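Side-chain contacts in endo-1,4-beta-xylanase (Pseudoalteromonas haloplanktis, PDB 1H12), which is a cold-adapted glycoside hydrolase of family 8 that degrades xylan, probably by cutting internal beta-1,4 linkages, and may also act on related beta-glucans: residues K242-P247 / V306-G311; E94-L99 / A158-S163. One frame throughout, in Å; residues are numbered along the deposited sequence.

Interaction 1. Residues K242-P247 / V306-G311; sequences KVSGSP and VNKALG
Ser244 and Lys308 bring the two backbones nearest each other, yet their CA atoms stay 8.0 Å apart, and the contact between 242-247, the end of helix 219-243 and the loop after it, and the helical segment 306-311 is made by the side chains of these two residues. Lys308 does most of the reaching. It leaves its helix heading for segment 242-247, and the chain then folds at both of its outer torsions (chi3 58°, chi4 64°), which brings the CE-NZ end alongside the hydroxyl OG that Ser244 presents to it. NZ donates to OG at 3.1 Å, a weak bond, and the geometry explains why: CE lies just as near to OG, at 3.1 Å, so the hydroxyl sits beside the CE-NZ bond and the CE-NZ-OG angle closes to about 77°, far from tetrahedral. Ser244 is also modelled in two conformations, which leaves even this bond doubtful. With 77 Å² buried in all, this is a slight surface contact resting on one residue from each segment. Asn250 gives it a second, equally modest hold: its OD1 accepts a weak bond from Lys308 NZ while also taking the backbone N of Gly245, and its backbone pairs with Val243. In the (alpha/alpha)6 barrel of this family, the contact lies on the outer side of helix 300-318, near the C-terminal end of helix 219-243; on the buried side of helix 300-318, Val306, Ala309 and Leu310 pack against Ile286 of helix 283-296, and Leu310 also reaches Phe364 of helix 358-369.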
ATOM      1  N   LYS A 242      -3.559  12.992 -17.352  1.00 10.21           N
ATOM      2  CA  LYS A 242      -4.939  12.774 -17.761  1.00 10.88           C
ATOM      3  C   LYS A 242      -5.932  13.230 -16.731  1.00 10.72           C
ATOM      4  O   LYS A 242      -7.024  13.662 -17.115  1.00 11.90           O
ATOM      5  CB  LYS A 242      -5.187  11.319 -18.150  1.00 12.64           C
ATOM      6  CG  LYS A 242      -4.388  10.861 -19.367  1.00 18.07           C
ATOM      7  CD  LYS A 242      -5.042  10.893 -20.495  1.00 28.21           C
ATOM      8  CE  LYS A 242      -4.337   9.989 -21.619  1.00 28.83           C
ATOM      9  NZ  LYS A 242      -5.531   9.853 -22.549  1.00 35.46           N
ATOM     10  N   VAL A 243      -5.590  13.192 -15.437  1.00  9.24           N
ATOM     11  CA  VAL A 243      -6.527  13.682 -14.427  1.00  9.42           C
ATOM     12  C   VAL A 243      -6.372  15.166 -14.090  1.00  9.74           C
ATOM     13  O   VAL A 243      -7.138  15.687 -13.302  1.00 10.10           O
ATOM     14  CB  VAL A 243      -6.534  12.835 -13.134  1.00  8.68           C
ATOM     15  CG1 VAL A 243      -6.904  11.410 -13.436  1.00  9.64           C
ATOM     16  CG2 VAL A 243      -5.242  12.932 -12.346  1.00  8.68           C
ATOM     17  N   SER A 244      -5.375  15.805 -14.712  1.00 11.01           N
ATOM     18  CA  SER A 244      -5.219  17.251 -14.430  0.50 11.37           C
ATOM     19  C   SER A 244      -6.334  18.072 -15.020  1.00 11.31           C
ATOM     20  O   SER A 244      -6.791  17.847 -16.114  1.00 12.45           O
ATOM     21  CB  SER A 244      -3.868  17.708 -15.017  0.50 12.76           C
ATOM     22  OG  SER A 244      -3.666  19.089 -14.791  0.50 12.75           O
ATOM     23  N   GLY A 245      -6.771  19.056 -14.254  1.00 12.09           N
ATOM     24  CA  GLY A 245      -7.823  19.984 -14.723  1.00 12.88           C
ATOM     25  C   GLY A 245      -9.110  19.256 -15.009  1.00 12.65           C
ATOM     26  O   GLY A 245      -9.397  18.130 -14.538  1.00 12.25           O
ATOM     27  N   SER A 246      -9.960  19.866 -15.823  1.00 13.52           N
ATOM     28  CA  SER A 246     -11.213  19.259 -16.158  1.00 13.67           C
ATOM     29  C   SER A 246     -11.025  18.023 -16.972  1.00 13.58           C
ATOM     30  O   SER A 246     -10.191  18.064 -17.879  1.00 15.30           O
ATOM     31  CB  SER A 246     -12.067  20.284 -16.960  1.00 16.19           C
ATOM     32  OG  SER A 246     -13.314  19.746 -17.224  1.00 19.27           O
ATOM     33  N   PRO A 247     -11.785  16.939 -16.782  1.00 13.25           N
ATOM     34  CA  PRO A 247     -12.886  16.817 -15.814  1.00 13.38           C
ATOM     35  C   PRO A 247     -12.580  16.112 -14.525  1.00 11.59           C
ATOM     36  O   PRO A 247     -13.474  16.036 -13.668  1.00 12.06           O
ATOM     37  CB  PRO A 247     -13.887  15.976 -16.624  1.00 14.18           C
ATOM     38  CG  PRO A 247     -12.990  14.988 -17.354  1.00 15.05           C
ATOM     39  CD  PRO A 247     -11.814  15.787 -17.740  1.00 14.67           C
ATOM     40  N   VAL A 306       1.433  15.577  -6.500  1.00  8.38           N
ATOM     41  CA  VAL A 306       0.999  15.780  -5.114  0.50  9.01           C
ATOM     42  C   VAL A 306       0.508  17.195  -4.853  1.00  8.61           C
ATOM     43  O   VAL A 306      -0.522  17.368  -4.183  1.00  9.28           O
ATOM     44  CB  VAL A 306       2.011  15.280  -4.077  0.50 10.68           C
ATOM     45  CG1 VAL A 306       2.395  13.805  -4.415  0.50 10.52           C
ATOM     46  CG2 VAL A 306       3.187  16.139  -3.923  0.50 13.73           C
ATOM     47  N   ASN A 307       1.202  18.190  -5.340  1.00  9.45           N
ATOM     48  CA  ASN A 307       0.787  19.550  -5.079  1.00  9.80           C
ATOM     49  C   ASN A 307      -0.628  19.790  -5.618  1.00  9.79           C
ATOM     50  O   ASN A 307      -1.448  20.425  -4.945  1.00 10.42           O
ATOM     51  CB  ASN A 307       1.754  20.563  -5.717  1.00 10.60           C
ATOM     52  CG  ASN A 307       3.070  20.697  -5.010  1.00 11.52           C
ATOM     53  OD1 ASN A 307       3.229  20.418  -3.808  1.00 13.41           O
ATOM     54  ND2 ASN A 307       4.072  21.220  -5.756  1.00 12.96           N
ATOM     55  N   LYS A 308      -0.937  19.284  -6.807  1.00  9.45           N
ATOM     56  CA  LYS A 308      -2.251  19.517  -7.388  1.00 10.04           C
ATOM     57  C   LYS A 308      -3.317  18.678  -6.668  1.00  9.40           C
ATOM     58  O   LYS A 308      -4.475  19.151  -6.524  1.00  9.81           O
ATOM     59  CB  LYS A 308      -2.256  19.264  -8.888  1.00 10.85           C
ATOM     60  CG  LYS A 308      -1.432  20.267  -9.665  1.00 12.28           C
ATOM     61  CD  LYS A 308      -1.136  19.766 -11.105  1.00 18.28           C
ATOM     62  CE  LYS A 308      -2.247  19.439 -12.026  1.00 22.84           C
ATOM     63  NZ  LYS A 308      -2.992  20.754 -12.264  1.00 26.53           N
ATOM     64  N   ALA A 309      -3.013  17.450  -6.281  1.00  8.73           N
ATOM     65  CA  ALA A 309      -4.012  16.608  -5.595  1.00  8.28           C
ATOM     66  C   ALA A 309      -4.345  17.196  -4.233  1.00  7.89           C
ATOM     67  O   ALA A 309      -5.511  17.305  -3.860  1.00  9.00           O
ATOM     68  CB  ALA A 309      -3.496  15.197  -5.481  1.00  8.81           C
ATOM     69  N   LEU A 310      -3.319  17.514  -3.457  1.00  8.93           N
ATOM     70  CA  LEU A 310      -3.530  18.137  -2.148  1.00  9.19           C
ATOM     71  C   LEU A 310      -4.235  19.479  -2.294  1.00  9.66           C
ATOM     72  O   LEU A 310      -5.092  19.843  -1.489  1.00 10.46           O
ATOM     73  CB  LEU A 310      -2.219  18.279  -1.378  1.00  9.84           C
ATOM     74  CG  LEU A 310      -1.540  16.964  -1.003  1.00  9.51           C
ATOM     75  CD1 LEU A 310      -0.252  17.295  -0.248  1.00 12.23           C
ATOM     76  CD2 LEU A 310      -2.382  16.101  -0.146  1.00 11.77           C
ATOM     77  N   GLY A 311      -3.879  20.222  -3.335  1.00  9.69           N
ATOM     78  CA  GLY A 311      -4.565  21.478  -3.606  1.00 10.17           C
ATOM     79  C   GLY A 311      -6.036  21.265  -3.849  1.00 10.19           C
ATOM     80  O   GLY A 311      -6.879  22.054  -3.347  1.00 10.45           O
TER

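Interaction 2. Residues E94-L99 / A158-S163; sequences EEFDNL and ARWGNS
Phe96 and Trp160 form a T-shaped (edge-to-face) aromatic pair between helix 93-107 and the last turn of helix 143-160, two helices of the (alpha/alpha)6 barrel. The indole supplies the edge: its six-membered ring points at one face of the phenyl ring, with the planes at 83° and the centroids 5.2 Å apart. The approach is off centre. Trp160 CZ3 lies closest to Phe96 CG, at 3.6 Å, and CH2 rests against Phe96 CB at 3.7 Å, so the edge covers the root of the phenylalanine side chain as well as its ring. With CG anti to the backbone N (chi1 -176°), the Phe96 ring turns a face to the edge of Trp160. Here the packing is close: Phe96 is buried against Met84 and Val88 of helix 77-89 and against Ala152, Leu153 and Ala156 of helix 143-160, while the ring of Tyr168 meets it almost at right angles. The other side is looser. Trp160 remains partly exposed, and Asp97 OD1 stays 4.6 Å from Trp160 CZ3 and is hydrogen-bonded to Tyr168 OH. At Gly161 the helix stops with a positive phi of 75°, and the chain leaves the contact. Arg159 CB lies over one face of the indole, and NE1 is hydrogen-bonded to Asn91 OD1.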
ATOM      1  N   GLU A  94       8.694 -12.215  15.062  1.00  9.03           N
ATOM      2  CA  GLU A  94       7.652 -13.161  15.383  1.00  9.73           C
ATOM      3  C   GLU A  94       6.358 -12.779  14.674  1.00  8.41           C
ATOM      4  O   GLU A  94       5.651 -13.648  14.136  1.00  9.10           O
ATOM      5  CB  GLU A  94       7.405 -13.243  16.897  1.00 12.95           C
ATOM      6  N   GLU A  95       6.008 -11.512  14.763  1.00  8.31           N
ATOM      7  CA  GLU A  95       4.785 -11.013  14.107  1.00  8.09           C
ATOM      8  C   GLU A  95       4.854 -11.258  12.613  1.00  8.10           C
ATOM      9  O   GLU A  95       3.866 -11.704  12.008  1.00  8.40           O
ATOM     10  CB  GLU A  95       4.584  -9.539  14.438  1.00  9.09           C
ATOM     11  CG  GLU A  95       4.225  -9.229  15.897  1.00 10.27           C
ATOM     12  CD  GLU A  95       5.409  -9.164  16.831  1.00 11.95           C
ATOM     13  OE1 GLU A  95       6.579  -9.388  16.506  1.00 12.22           O
ATOM     14  OE2 GLU A  95       5.119  -8.758  17.976  1.00 18.39           O
ATOM     15  N   PHE A  96       5.987 -10.924  12.008  1.00  7.86           N
ATOM     16  CA  PHE A  96       6.198 -11.162  10.585  1.00  7.36           C
ATOM     17  C   PHE A  96       5.962 -12.629  10.263  1.00  7.25           C
ATOM     18  O   PHE A  96       5.205 -12.972   9.330  1.00  7.43           O
ATOM     19  CB  PHE A  96       7.593 -10.741  10.186  1.00  7.77           C
ATOM     20  CG  PHE A  96       7.871 -10.850   8.713  1.00  6.97           C
ATOM     21  CD1 PHE A  96       8.092 -12.073   8.112  1.00  7.78           C
ATOM     22  CD2 PHE A  96       7.913  -9.703   7.950  1.00  7.52           C
ATOM     23  CE1 PHE A  96       8.289 -12.142   6.753  1.00  7.81           C
ATOM     24  CE2 PHE A  96       8.160  -9.765   6.611  1.00  7.85           C
ATOM     25  CZ  PHE A  96       8.349 -10.990   5.998  1.00  8.01           C
ATOM     26  N   ASP A  97       6.618 -13.497  10.995  1.00  7.54           N
ATOM     27  CA  ASP A  97       6.592 -14.920  10.701  1.00  7.58           C
ATOM     28  C   ASP A  97       5.192 -15.502  10.875  1.00  7.57           C
ATOM     29  O   ASP A  97       4.754 -16.342  10.111  1.00  7.81           O
ATOM     30  CB  ASP A  97       7.579 -15.659  11.577  1.00  8.37           C
ATOM     31  CG  ASP A  97       9.017 -15.466  11.180  1.00  9.54           C
ATOM     32  OD1 ASP A  97       9.279 -14.796  10.156  1.00  9.35           O
ATOM     33  OD2 ASP A  97       9.919 -15.972  11.894  1.00 12.27           O
ATOM     34  N   ASN A  98       4.478 -15.039  11.893  1.00  7.64           N
ATOM     35  CA  ASN A  98       3.137 -15.517  12.121  1.00  8.01           C
ATOM     36  C   ASN A  98       2.186 -15.137  11.003  1.00  7.39           C
ATOM     37  O   ASN A  98       1.303 -15.902  10.605  1.00  8.00           O
ATOM     38  CB  ASN A  98       2.601 -15.067  13.494  1.00  8.35           C
ATOM     39  CG  ASN A  98       3.308 -15.707  14.672  1.00  8.54           C
ATOM     40  OD1 ASN A  98       3.940 -16.764  14.532  1.00  9.74           O
ATOM     41  ND2 ASN A  98       3.175 -15.070  15.833  1.00  9.28           N
ATOM     42  N   LEU A  99       2.343 -13.897  10.493  1.00  7.18           N
ATOM     43  CA  LEU A  99       1.544 -13.453   9.361  1.00  6.83           C
ATOM     44  C   LEU A  99       1.930 -14.191   8.088  1.00  6.84           C
ATOM     45  O   LEU A  99       1.056 -14.575   7.295  1.00  7.48           O
ATOM     46  CB  LEU A  99       1.721 -11.935   9.142  1.00  7.24           C
ATOM     47  CG  LEU A  99       1.115 -11.031  10.216  1.00  7.19           C
ATOM     48  CD1 LEU A  99       1.478  -9.595   9.883  1.00  8.51           C
ATOM     49  CD2 LEU A  99      -0.392 -11.182  10.319  1.00  8.40           C
ATOM     50  N   ALA A 158      17.040  -9.924   4.120  1.00  8.69           N
ATOM     51  CA  ALA A 158      18.184  -9.054   4.340  1.00  9.45           C
ATOM     52  C   ALA A 158      18.453  -8.808   5.805  1.00 10.07           C
ATOM     53  O   ALA A 158      19.603  -8.739   6.218  1.00 12.52           O
ATOM     54  CB  ALA A 158      17.988  -7.738   3.619  1.00 10.15           C
ATOM     55  N   ARG A 159      17.417  -8.643   6.615  1.00  9.41           N
ATOM     56  CA  ARG A 159      17.584  -8.319   8.015  1.00  9.56           C
ATOM     57  C   ARG A 159      17.885  -9.525   8.871  1.00 10.53           C
ATOM     58  O   ARG A 159      18.658  -9.416   9.836  1.00 12.62           O
ATOM     59  CB  ARG A 159      16.379  -7.579   8.585  1.00  9.78           C
ATOM     60  CG  ARG A 159      16.066  -6.241   7.872  1.00  9.83           C
ATOM     61  CD  ARG A 159      15.207  -5.339   8.695  1.00  9.11           C
ATOM     62  NE  ARG A 159      16.006  -4.773   9.790  1.00  9.50           N
ATOM     63  CZ  ARG A 159      15.554  -3.932  10.703  1.00  9.25           C
ATOM     64  NH1 ARG A 159      16.399  -3.442  11.604  1.00 10.24           N
ATOM     65  NH2 ARG A 159      14.266  -3.555  10.722  1.00  9.36           N
ATOM     66  N   TRP A 160      17.261 -10.651   8.561  1.00  9.47           N
ATOM     67  CA  TRP A 160      17.235 -11.792   9.452  1.00  9.48           C
ATOM     68  C   TRP A 160      17.910 -13.048   8.946  1.00 10.33           C
ATOM     69  O   TRP A 160      18.122 -14.004   9.715  1.00 11.42           O
ATOM     70  CB  TRP A 160      15.765 -12.093   9.833  1.00  9.64           C
ATOM     71  CG  TRP A 160      15.033 -10.972  10.430  1.00  8.94           C
ATOM     72  CD1 TRP A 160      15.525  -9.990  11.235  1.00 10.19           C
ATOM     73  CD2 TRP A 160      13.623 -10.656  10.245  1.00  8.65           C
ATOM     74  NE1 TRP A 160      14.549  -9.091  11.551  1.00  9.62           N
ATOM     75  CE2 TRP A 160      13.362  -9.488  10.963  1.00  8.72           C
ATOM     76  CE3 TRP A 160      12.592 -11.247   9.537  1.00  8.83           C
ATOM     77  CZ2 TRP A 160      12.099  -8.915  11.033  1.00  9.31           C
ATOM     78  CZ3 TRP A 160      11.330 -10.691   9.593  1.00  8.41           C
ATOM     79  CH2 TRP A 160      11.090  -9.526  10.312  1.00  8.57           C
ATOM     80  N   GLY A 161      18.204 -13.114   7.655  1.00 10.53           N
ATOM     81  CA  GLY A 161      18.742 -14.315   7.053  1.00 10.17           C
ATOM     82  C   GLY A 161      17.682 -15.382   6.862  1.00 10.64           C
ATOM     83  O   GLY A 161      16.483 -15.198   7.212  1.00 11.03           O
ATOM     84  N   ASN A 162      18.114 -16.501   6.310  1.00 10.44           N
ATOM     85  CA  ASN A 162      17.231 -17.488   5.722  1.00 10.75           C
ATOM     86  C   ASN A 162      17.353 -18.881   6.329  1.00 11.16           C
ATOM     87  O   ASN A 162      16.924 -19.836   5.705  1.00 12.59           O
ATOM     88  CB  ASN A 162      17.490 -17.497   4.222  1.00 11.03           C
ATOM     89  CG  ASN A 162      17.123 -16.148   3.638  1.00 10.43           C
ATOM     90  OD1 ASN A 162      15.943 -15.760   3.698  1.00 10.84           O
ATOM     91  ND2 ASN A 162      18.106 -15.394   3.154  1.00 11.11           N
ATOM     92  N   SER A 163      17.872 -18.930   7.563  1.00 11.48           N
ATOM     93  CA  SER A 163      18.097 -20.261   8.158  0.50 12.17           C
ATOM     94  C   SER A 163      17.131 -20.590   9.287  1.00 13.72           C
ATOM     95  O   SER A 163      17.301 -21.608   9.957  1.00 17.08           O
ATOM     96  CB  SER A 163      19.519 -20.235   8.768  0.50 14.25           C
ATOM     97  OG  SER A 163      20.497 -20.139   7.777  0.50 16.08           O
TER

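How the interactions relate
Read from the N terminus, interaction 2 closes first, joining helix 93-107 to the end of helix 143-160 across 58 residues that include the strands 123-128 and 134-136. The chain then runs through helices 168-182 and 206-215 and along helix 219-243 before interaction 1 opens. That second contact spans another 58 residues, with helix 283-296 among them, and returns on helix 300-318. The two loops follow in series, neither nested nor crossing. Their centres are 40 Å apart, on opposite sides of the chain's centre, and their nearest atoms about 26 Å apart, so each ties together its own sector of the helical barrel.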